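Local structure of molybdopterin synthase catalytic subunit (Helicobacter pylori, 3RPF) at residues K123-H128 with K135-P140; S50-E55 with N129-A134; L76-S81 with E113-N118. The protein probably converts precursor Z into molybdopterin, inserting two sulfur atoms supplied by its partner MoaD to form the dithiolene group of the molybdenum cofactor. All coordinates share one frame; numbering follows the deposited sequence.

Contact 1 of 3, residues K123-H128 with K135-P140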
loop_
_atom_site.group_PDB
_atom_site.type_symbol
_atom_site.label_atom_id
_atom_site.label_comp_id
_atom_site.label_asym_id
_atom_site.label_seq_id
_atom_site.Cartn_x
_atom_site.Cartn_y
_atom_site.Cartn_z
ATOM N N LYS A 123 -13.590 9.546 16.155
ATOM C CA LYS A 123 -13.204 8.288 16.780
ATOM C C LYS A 123 -13.329 8.369 18.288
ATOM O O LYS A 123 -12.966 9.379 18.889
ATOM C CB LYS A 123 -11.763 7.925 16.409
ATOM C CG LYS A 123 -11.194 6.751 17.193
ATOM C CD LYS A 123 -9.942 6.156 16.513
ATOM C CE LYS A 123 -8.726 7.027 16.739
ATOM N NZ LYS A 123 -7.511 6.471 16.046
ATOM N N TYR A 124 -13.821 7.284 18.884
ATOM C CA TYR A 124 -13.947 7.158 20.328
ATOM C C TYR A 124 -13.320 5.841 20.772
ATOM O O TYR A 124 -13.493 4.810 20.112
ATOM C CB TYR A 124 -15.416 7.129 20.723
ATOM C CG TYR A 124 -16.240 8.299 20.223
ATOM C CD1 TYR A 124 -16.580 9.346 21.074
ATOM C CD2 TYR A 124 -16.693 8.346 18.914
ATOM C CE1 TYR A 124 -17.354 10.419 20.626
ATOM C CE2 TYR A 124 -17.466 9.414 18.453
ATOM C CZ TYR A 124 -17.786 10.444 19.312
ATOM O OH TYR A 124 -18.548 11.500 18.855
ATOM N N ASP A 125 -12.619 5.859 21.894
ATOM C CA ASP A 125 -12.166 4.639 22.548
ATOM C C ASP A 125 -13.367 3.997 23.249
ATOM O O ASP A 125 -14.146 4.691 23.862
ATOM C CB ASP A 125 -11.089 4.967 23.580
ATOM C CG ASP A 125 -9.781 5.414 22.951
ATOM O OD1 ASP A 125 -9.381 4.818 21.952
ATOM O OD2 ASP A 125 -9.153 6.364 23.455
ATOM N N LEU A 126 -13.522 2.685 23.172
ATOM C CA LEU A 126 -14.583 2.024 23.915
ATOM C C LEU A 126 -13.985 1.505 25.220
ATOM O O LEU A 126 -13.209 0.573 25.207
ATOM C CB LEU A 126 -15.140 0.845 23.129
ATOM C CG LEU A 126 -16.221 1.130 22.102
ATOM C CD1 LEU A 126 -16.872 -0.127 21.581
ATOM C CD2 LEU A 126 -17.224 2.070 22.673
ATOM N N ILE A 127 -14.353 2.114 26.336
ATOM C CA ILE A 127 -13.899 1.672 27.649
ATOM C C ILE A 127 -15.061 1.550 28.614
ATOM O O ILE A 127 -15.814 2.476 28.760
ATOM C CB ILE A 127 -12.898 2.651 28.239
ATOM C CG1 ILE A 127 -12.024 3.224 27.140
ATOM C CG2 ILE A 127 -12.028 1.968 29.240
ATOM C CD1 ILE A 127 -10.833 3.884 27.635
ATOM N N HIS A 128 -15.186 0.425 29.297
ATOM C CA HIS A 128 -16.273 0.239 30.250
ATOM C C HIS A 128 -17.631 0.398 29.588
ATOM O O HIS A 128 -18.576 0.821 30.231
ATOM C CB HIS A 128 -16.155 1.251 31.394
ATOM C CG HIS A 128 -14.808 1.266 32.045
ATOM N ND1 HIS A 128 -14.192 0.124 32.504
ATOM C CD2 HIS A 128 -13.957 2.288 32.309
ATOM C CE1 HIS A 128 -13.019 0.439 33.027
ATOM N NE2 HIS A 128 -12.854 1.745 32.920
ATOM N N LYS A 135 -9.597 13.221 21.743
ATOM C CA LYS A 135 -9.253 14.610 21.443
ATOM C C LYS A 135 -7.784 14.810 21.076
ATOM O O LYS A 135 -7.471 15.424 20.051
ATOM C CB LYS A 135 -9.628 15.524 22.616
ATOM N N GLU A 136 -6.892 14.287 21.910
ATOM C CA GLU A 136 -5.450 14.490 21.752
ATOM C C GLU A 136 -4.935 14.018 20.396
ATOM O O GLU A 136 -4.014 14.610 19.828
ATOM C CB GLU A 136 -4.679 13.772 22.874
ATOM C CG GLU A 136 -5.542 13.347 24.063
ATOM C CD GLU A 136 -6.437 12.156 23.742
ATOM O OE1 GLU A 136 -6.012 11.287 22.948
ATOM O OE2 GLU A 136 -7.567 12.090 24.278
ATOM N N ARG A 137 -5.535 12.955 19.875
ATOM C CA ARG A 137 -5.074 12.365 18.622
ATOM C C ARG A 137 -5.754 12.960 17.384
ATOM O O ARG A 137 -5.419 12.596 16.258
ATOM C CB ARG A 137 -5.286 10.846 18.654
ATOM C CG ARG A 137 -4.564 10.137 19.799
ATOM C CD ARG A 137 -5.212 8.795 20.124
ATOM N NE ARG A 137 -5.858 8.830 21.432
ATOM C CZ ARG A 137 -6.832 8.010 21.819
ATOM N NH1 ARG A 137 -7.351 8.130 23.032
ATOM N NH2 ARG A 137 -7.287 7.073 20.997
ATOM N N SER A 138 -6.698 13.875 17.584
ATOM C CA SER A 138 -7.520 14.379 16.473
ATOM C C SER A 138 -6.964 15.599 15.736
ATOM O O SER A 138 -6.063 16.292 16.230
ATOM C CB SER A 138 -8.952 14.641 16.934
ATOM O OG SER A 138 -9.582 13.420 17.283
ATOM N N HIS A 139 -7.524 15.845 14.550
ATOM C CA HIS A 139 -6.991 16.817 13.596
ATOM C C HIS A 139 -8.043 17.855 13.227
ATOM O O HIS A 139 -9.094 17.510 12.685
ATOM C CB HIS A 139 -6.530 16.091 12.320
ATOM C CG HIS A 139 -5.652 14.911 12.588
ATOM N ND1 HIS A 139 -4.323 15.032 12.932
ATOM C CD2 HIS A 139 -5.917 13.579 12.577
ATOM C CE1 HIS A 139 -3.805 13.830 13.123
ATOM N NE2 HIS A 139 -4.755 12.933 12.908
ATOM N N PRO A 140 -7.762 19.141 13.503
ATOM C CA PRO A 140 -8.724 20.212 13.195
ATOM C C PRO A 140 -8.961 20.318 11.692
ATOM O O PRO A 140 -7.992 20.319 10.935
ATOM C CB PRO A 140 -8.020 21.482 13.703
ATOM C CG PRO A 140 -6.963 20.999 14.655
ATOM C CD PRO A 140 -6.531 19.658 14.127
HETATM O O HOH W 1 -11.860 11.906 16.373
#
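A salt-bridge network of Asp125, Arg137 and Glu136 joins strand 121-127, part of the probable substrate-binding region, to the loop that follows strand 130-133. Arg137 grips the carboxylate of Asp125 end-on with both terminal nitrogens. The shorter bond runs from NH1 of Arg137 to OD2 of Asp125, at 2.6 Å and nearly straight (166°), and uses the syn lone pair. NH2 of Arg137 reaches Asp125 OD1 at 3.2 Å, also from the syn side. Carboxylate and guanidinium lie 17° apart, almost coplanar. The bend in the Arg137 chain at chi3 (-112°) turns its NE toward the preceding residue, where it donates to Glu136 OE1 at 2.9 Å. With three nitrogens engaged, the rotation of the guanidinium is fixed.

A second, looser link passes through a water that accepts from Lys123 N and donates to Ser138 OG. Lys123 NZ stays 5.0 Å from Arg137 NH2, and the Lys123 side chain is about 5 Å from a bound sulfate, which may mark an anion-binding pocket. Pro70 and Cys72 of the neighbouring MoaD chain pack on Ser138 and Lys123. The arrangement is that of a bidentate, end-on arginine-carboxylate pair tying a loop to a strand beside the probable substrate site.

Contact 2 of 3, residues S50-E55 with N129-A134. With EDO (1,2-ethanediol), chain G.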
loop_
_atom_site.group_PDB
_atom_site.type_symbol
_atom_site.label_atom_id
_atom_site.label_comp_id
_atom_site.label_asym_id
_atom_site.label_seq_id
_atom_site.Cartn_x
_atom_site.Cartn_y
_atom_site.Cartn_z
ATOM N N SER A 50 -15.163 3.163 18.379
ATOM C CA SER A 50 -16.469 3.460 17.807
ATOM C C SER A 50 -16.340 4.693 16.927
ATOM O O SER A 50 -15.532 5.584 17.207
ATOM C CB SER A 50 -17.507 3.681 18.895
ATOM O OG SER A 50 -18.805 3.733 18.328
ATOM N N PHE A 51 -17.106 4.741 15.842
ATOM C CA PHE A 51 -16.978 5.849 14.902
ATOM C C PHE A 51 -18.317 6.558 14.632
ATOM O O PHE A 51 -19.360 5.906 14.514
ATOM C CB PHE A 51 -16.379 5.361 13.585
ATOM C CG PHE A 51 -14.992 4.755 13.720
ATOM C CD1 PHE A 51 -13.854 5.551 13.639
ATOM C CD2 PHE A 51 -14.837 3.398 13.912
ATOM C CE1 PHE A 51 -12.574 4.998 13.760
ATOM C CE2 PHE A 51 -13.550 2.828 14.028
ATOM C CZ PHE A 51 -12.428 3.634 13.952
ATOM N N ASP A 52 -18.284 7.890 14.561
ATOM C CA ASP A 52 -19.373 8.660 13.947
ATOM C C ASP A 52 -18.908 9.176 12.584
ATOM O O ASP A 52 -17.736 9.540 12.418
ATOM C CB ASP A 52 -19.768 9.856 14.804
ATOM C CG ASP A 52 -20.447 9.462 16.104
ATOM O OD1 ASP A 52 -21.003 8.340 16.203
ATOM O OD2 ASP A 52 -20.420 10.296 17.037
ATOM N N ILE A 53 -19.821 9.228 11.616
ATOM C CA ILE A 53 -19.488 9.690 10.271
ATOM C C ILE A 53 -20.454 10.760 9.765
ATOM O O ILE A 53 -21.679 10.588 9.860
ATOM C CB ILE A 53 -19.485 8.524 9.266
ATOM C CG1 ILE A 53 -18.430 7.479 9.648
ATOM C CG2 ILE A 53 -19.220 9.041 7.848
ATOM C CD1 ILE A 53 -18.329 6.335 8.669
ATOM N N TYR A 54 -19.921 11.867 9.243
ATOM C CA TYR A 54 -20.768 12.865 8.542
ATOM C C TYR A 54 -20.939 12.363 7.108
ATOM O O TYR A 54 -20.097 12.625 6.245
ATOM C CB TYR A 54 -20.080 14.232 8.551
ATOM C CG TYR A 54 -20.882 15.421 8.012
ATOM C CD1 TYR A 54 -20.429 16.724 8.209
ATOM C CD2 TYR A 54 -22.067 15.249 7.308
ATOM C CE1 TYR A 54 -21.122 17.809 7.727
ATOM C CE2 TYR A 54 -22.776 16.341 6.814
ATOM C CZ TYR A 54 -22.294 17.616 7.028
ATOM O OH TYR A 54 -22.983 18.710 6.552
ATOM N N GLU A 55 -22.007 11.619 6.841
ATOM C CA GLU A 55 -22.028 10.818 5.608
ATOM C C GLU A 55 -22.076 11.637 4.328
ATOM O O GLU A 55 -21.359 11.336 3.366
ATOM C CB GLU A 55 -23.146 9.770 5.641
ATOM C CG GLU A 55 -23.041 8.833 6.840
ATOM C CD GLU A 55 -23.978 7.649 6.742
ATOM O OE1 GLU A 55 -24.124 6.905 7.743
ATOM O OE2 GLU A 55 -24.559 7.458 5.651
ATOM N N ASN A 129 -17.720 0.061 28.305
ATOM C CA ASN A 129 -18.962 0.230 27.548
ATOM C C ASN A 129 -19.306 1.695 27.305
ATOM O O ASN A 129 -20.414 2.010 26.871
ATOM C CB ASN A 129 -20.130 -0.485 28.244
ATOM C CG ASN A 129 -19.845 -1.957 28.493
ATOM O OD1 ASN A 129 -19.210 -2.626 27.671
ATOM N ND2 ASN A 129 -20.308 -2.467 29.628
ATOM N N LYS A 130 -18.356 2.585 27.595
ATOM C CA LYS A 130 -18.527 4.016 27.344
ATOM C C LYS A 130 -17.578 4.507 26.245
ATOM O O LYS A 130 -16.450 4.025 26.134
ATOM C CB LYS A 130 -18.298 4.816 28.634
ATOM N N ARG A 131 -18.041 5.459 25.436
ATOM C CA ARG A 131 -17.200 6.095 24.420
ATOM C C ARG A 131 -16.420 7.261 25.017
ATOM O O ARG A 131 -17.009 8.147 25.640
ATOM C CB ARG A 131 -18.048 6.649 23.280
ATOM C CG ARG A 131 -19.138 5.728 22.767
ATOM C CD ARG A 131 -20.008 6.465 21.755
ATOM N NE ARG A 131 -19.912 5.906 20.407
ATOM C CZ ARG A 131 -20.293 6.548 19.305
ATOM N NH1 ARG A 131 -20.786 7.776 19.385
ATOM N NH2 ARG A 131 -20.175 5.967 18.118
ATOM N N ILE A 132 -15.103 7.268 24.830
ATOM C CA ILE A 132 -14.296 8.425 25.198
ATOM C C ILE A 132 -13.698 9.037 23.939
ATOM O O ILE A 132 -12.940 8.385 23.223
ATOM C CB ILE A 132 -13.164 8.063 26.180
ATOM C CG1 ILE A 132 -13.682 8.031 27.616
ATOM C CG2 ILE A 132 -12.035 9.070 26.085
ATOM C CD1 ILE A 132 -14.275 6.706 28.022
ATOM N N TYR A 133 -14.046 10.288 23.665
ATOM C CA TYR A 133 -13.555 10.965 22.469
ATOM C C TYR A 133 -12.032 11.051 22.490
ATOM O O TYR A 133 -11.431 11.258 23.544
ATOM C CB TYR A 133 -14.183 12.348 22.361
ATOM C CG TYR A 133 -13.647 13.230 21.252
ATOM C CD1 TYR A 133 -13.626 12.798 19.930
ATOM C CD2 TYR A 133 -13.214 14.522 21.527
ATOM C CE1 TYR A 133 -13.150 13.625 18.912
ATOM C CE2 TYR A 133 -12.744 15.349 20.526
ATOM C CZ TYR A 133 -12.716 14.901 19.224
ATOM O OH TYR A 133 -12.250 15.742 18.244
ATOM N N ALA A 134 -11.409 10.887 21.324
ATOM C CA ALA A 134 -9.947 10.867 21.237
ATOM C C ALA A 134 -9.395 12.240 20.864
ATOM O O ALA A 134 -8.788 12.400 19.803
ATOM C CB ALA A 134 -9.495 9.819 20.225
HETATM C C1 EDO G . -25.201 11.468 8.094
HETATM O O1 EDO G . -24.178 12.079 8.884
HETATM C C2 EDO G . -25.890 12.558 7.285
HETATM O O2 EDO G . -24.904 13.275 6.529
HETATM O O HOH W 2 -22.072 5.608 15.396
#
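Arg131, on strand 130-133, reaches past the intervening strand 121-127 to Ser50 and Asp52 on strand 48-53. The close part of the contact is the rim of its guanidinium. NH2 of Arg131 donates to Ser50 OG at 2.6 Å and 160°, close to the guanidinium plane, and NE adds a weak bond to the same hydroxyl. Ser50 OG is brought to this rim by lying anti to its backbone N, and it is also hydrogen-bonded to Asp84. NH1 and NH2 of Arg131 then converge on one oxygen, Asp52 OD1, in a salt bridge, each at 3.2 Å. Because carboxylate and guanidinium are turned 53° apart, this is no coplanar pair: both nitrogens approach OD1 from the same face, out of the carboxylate plane.

The other side is looser. Arg131 is itself exposed, and a water donates to Phe51 O at 2.9 Å while accepting only a weak bond from Arg131 NH2. Farther along, at the start of helix 55-71, an ethanediol probably left from crystallisation takes the Glu55 N-H at 3.0 Å through O1 and donates to Ile53 O.

Tyr124 lies against Arg131 in a cation-pi contact and makes a weak hydrogen bond to Asp52 OD2. Asp52 probably balances the charge of Arg131, while the buried serine hydroxyl and the Tyr124 ring give it neutral partners.

Contact 3 of 3, residues L76-S81 with E113-N118. With EDO (1,2-ethanediol), chain F.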
loop_
_atom_site.group_PDB
_atom_site.type_symbol
_atom_site.label_atom_id
_atom_site.label_comp_id
_atom_site.label_asym_id
_atom_site.label_seq_id
_atom_site.Cartn_x
_atom_site.Cartn_y
_atom_site.Cartn_z
ATOM N N LEU A 76 -9.942 3.986 -7.291
ATOM C CA LEU A 76 -9.742 4.186 -5.864
ATOM C C LEU A 76 -11.073 4.009 -5.167
ATOM O O LEU A 76 -12.041 4.712 -5.477
ATOM C CB LEU A 76 -9.192 5.587 -5.617
ATOM C CG LEU A 76 -8.935 5.991 -4.161
ATOM C CD1 LEU A 76 -7.839 5.125 -3.525
ATOM C CD2 LEU A 76 -8.561 7.472 -4.087
ATOM N N LYS A 77 -11.139 3.054 -4.243
ATOM C CA LYS A 77 -12.369 2.830 -3.471
ATOM C C LYS A 77 -12.043 2.627 -2.016
ATOM O O LYS A 77 -10.898 2.301 -1.663
ATOM C CB LYS A 77 -13.116 1.608 -4.004
ATOM C CG LYS A 77 -13.506 1.765 -5.468
ATOM C CD LYS A 77 -14.249 0.546 -5.977
ATOM C CE LYS A 77 -14.742 0.786 -7.401
ATOM N NZ LYS A 77 -15.571 -0.351 -7.896
HETATM N N MSE A 78 -13.042 2.835 -1.159
HETATM C CA MSE A 78 -12.833 2.655 0.265
HETATM C C MSE A 78 -14.096 2.166 0.970
HETATM O O MSE A 78 -15.218 2.246 0.431
HETATM C CB MSE A 78 -12.372 3.971 0.898
HETATM C CG MSE A 78 -13.467 5.047 0.909
HETATM SE SE MSE A 78 -13.069 6.508 2.145
HETATM C CE MSE A 78 -13.506 5.585 3.798
ATOM N N ALA A 79 -13.896 1.650 2.176
ATOM C CA ALA A 79 -14.994 1.262 3.045
ATOM C C ALA A 79 -14.581 1.648 4.441
ATOM O O ALA A 79 -13.395 1.628 4.764
ATOM C CB ALA A 79 -15.231 -0.231 2.978
ATOM N N HIS A 80 -15.551 1.996 5.277
ATOM C CA HIS A 80 -15.242 2.389 6.642
ATOM C C HIS A 80 -16.382 1.955 7.543
ATOM O O HIS A 80 -17.541 1.963 7.123
ATOM C CB HIS A 80 -15.029 3.907 6.734
ATOM C CG HIS A 80 -14.255 4.332 7.937
ATOM N ND1 HIS A 80 -14.745 4.222 9.222
ATOM C CD2 HIS A 80 -13.006 4.861 8.063
ATOM C CE1 HIS A 80 -13.841 4.656 10.082
ATOM N NE2 HIS A 80 -12.778 5.050 9.401
ATOM N N SER A 81 -16.051 1.562 8.771
ATOM C CA SER A 81 -17.060 1.168 9.749
ATOM C C SER A 81 -17.787 2.364 10.356
ATOM O O SER A 81 -17.214 3.442 10.501
ATOM C CB SER A 81 -16.407 0.379 10.877
ATOM O OG SER A 81 -15.910 -0.872 10.425
ATOM N N GLU A 113 -2.978 9.808 3.500
ATOM C CA GLU A 113 -2.546 10.950 4.309
ATOM C C GLU A 113 -3.643 12.013 4.364
ATOM O O GLU A 113 -3.941 12.550 5.429
ATOM C CB GLU A 113 -1.250 11.543 3.743
ATOM C CG GLU A 113 -0.755 12.828 4.428
ATOM C CD GLU A 113 -0.228 12.605 5.843
ATOM O OE1 GLU A 113 -0.401 11.492 6.389
ATOM O OE2 GLU A 113 0.362 13.550 6.417
ATOM N N ASP A 114 -4.254 12.305 3.220
ATOM C CA ASP A 114 -5.348 13.274 3.188
ATOM C C ASP A 114 -6.523 12.775 4.013
ATOM O O ASP A 114 -7.148 13.543 4.752
ATOM C CB ASP A 114 -5.791 13.540 1.756
ATOM C CG ASP A 114 -6.601 14.824 1.633
ATOM O OD1 ASP A 114 -6.042 15.890 1.956
ATOM O OD2 ASP A 114 -7.779 14.777 1.222
ATOM N N PHE A 115 -6.821 11.489 3.883
ATOM C CA PHE A 115 -7.912 10.876 4.623
ATOM C C PHE A 115 -7.743 11.068 6.133
ATOM O O PHE A 115 -8.651 11.534 6.823
ATOM C CB PHE A 115 -8.005 9.388 4.287
ATOM C CG PHE A 115 -9.026 8.648 5.112
ATOM C CD1 PHE A 115 -10.327 8.537 4.676
ATOM C CD2 PHE A 115 -8.680 8.078 6.326
ATOM C CE1 PHE A 115 -11.279 7.871 5.432
ATOM C CE2 PHE A 115 -9.631 7.408 7.090
ATOM C CZ PHE A 115 -10.929 7.310 6.632
ATOM N N LYS A 116 -6.576 10.710 6.650
ATOM C CA LYS A 116 -6.338 10.830 8.082
ATOM C C LYS A 116 -6.664 12.228 8.598
ATOM O O LYS A 116 -7.201 12.371 9.689
ATOM C CB LYS A 116 -4.884 10.492 8.410
ATOM N N HIS A 117 -6.331 13.254 7.815
ATOM C CA HIS A 117 -6.412 14.638 8.291
ATOM C C HIS A 117 -7.714 15.353 7.927
ATOM O O HIS A 117 -8.001 16.428 8.464
ATOM C CB HIS A 117 -5.233 15.468 7.759
ATOM C CG HIS A 117 -3.895 15.053 8.296
ATOM N ND1 HIS A 117 -2.710 15.414 7.691
ATOM C CD2 HIS A 117 -3.554 14.313 9.379
ATOM C CE1 HIS A 117 -1.698 14.913 8.376
ATOM N NE2 HIS A 117 -2.182 14.241 9.405
ATOM N N ASN A 118 -8.513 14.773 7.036
ATOM C CA ASN A 118 -9.617 15.534 6.456
ATOM C C ASN A 118 -10.959 14.822 6.345
ATOM O O ASN A 118 -11.987 15.464 6.144
ATOM C CB ASN A 118 -9.223 16.075 5.085
ATOM C CG ASN A 118 -8.147 17.130 5.169
ATOM O OD1 ASN A 118 -8.403 18.256 5.598
ATOM N ND2 ASN A 118 -6.931 16.774 4.760
HETATM C C1 EDO F . -13.894 17.679 3.551
HETATM O O1 EDO F . -13.507 18.904 2.909
HETATM C C2 EDO F . -13.638 17.760 5.058
HETATM O O2 EDO F . -12.286 18.171 5.314
#
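With CG anti to the backbone N (chi1 174°), the Phe115 side chain reaches from helix 101-118 toward strand 74-82, where His80 and Met78, a selenomethionine here, meet it. Met78 CG sits between N and the carbonyl carbon (chi1 69°) and the chain bends at its end, carrying SE and CE to the ring.

Met78 CE touches Phe115 CE1 at 3.6 Å. Its selenium lies 5.1 Å from the centroid of the Phe115 ring, a Met-aromatic contact approached obliquely. His80 meets the same phenyl ring rim to rim, without stacking: CD2 of His80 is 3.5 Å from Phe115 CZ. The two ring planes differ by 32°.

His80 is fixed through its nitrogens. ND1 donates to Ser81 O at 2.9 Å, on a carbonyl lone pair and almost exactly in the imidazole plane, which helps set the turn of the ring. NE2 is hydrogen-bonded to Gly74 N of the MoaD chain, whose Gly73 also packs on His80 and Phe115. Phe92 stacks on Phe115, and Phe51 meets His80 edge-to-face, extending the aromatic cluster.

Both imidazole nitrogens therefore have partners, one a carbonyl of the same strand and the other a backbone nitrogen of MoaD, and together they hold the ring in its orientation. Buried packing on Phe115 and a polar link to the MoaD tail thus meet at His80, so that this residue joins the hydrophobic interior of the subunit to the bound end of its partner.

Overall arrangement
After strand 5-9, helix 14-27 and strand 32-39, the chain forms strand 48-53, whose 50-55 portion waits for 129-134 to close contact 2. Within that long excursion, 76-81 and 113-118 form contact 3, joining the mixed sheet to helix 101-118. Contact 3 is therefore enclosed by contact 2 and finished before contact 1 opens at 123-128. Contact 1 closes only at 135-140, after 129-134 has passed, so contacts 1 and 2 cross. These two share the antiparallel sheet and touch through Asp125 N and Ile132 O. His139 packs on Lys116 and His117, linking contacts 1 and 3, while Ile53 against Ser81 brings the two sheets together between contacts 2 and 3.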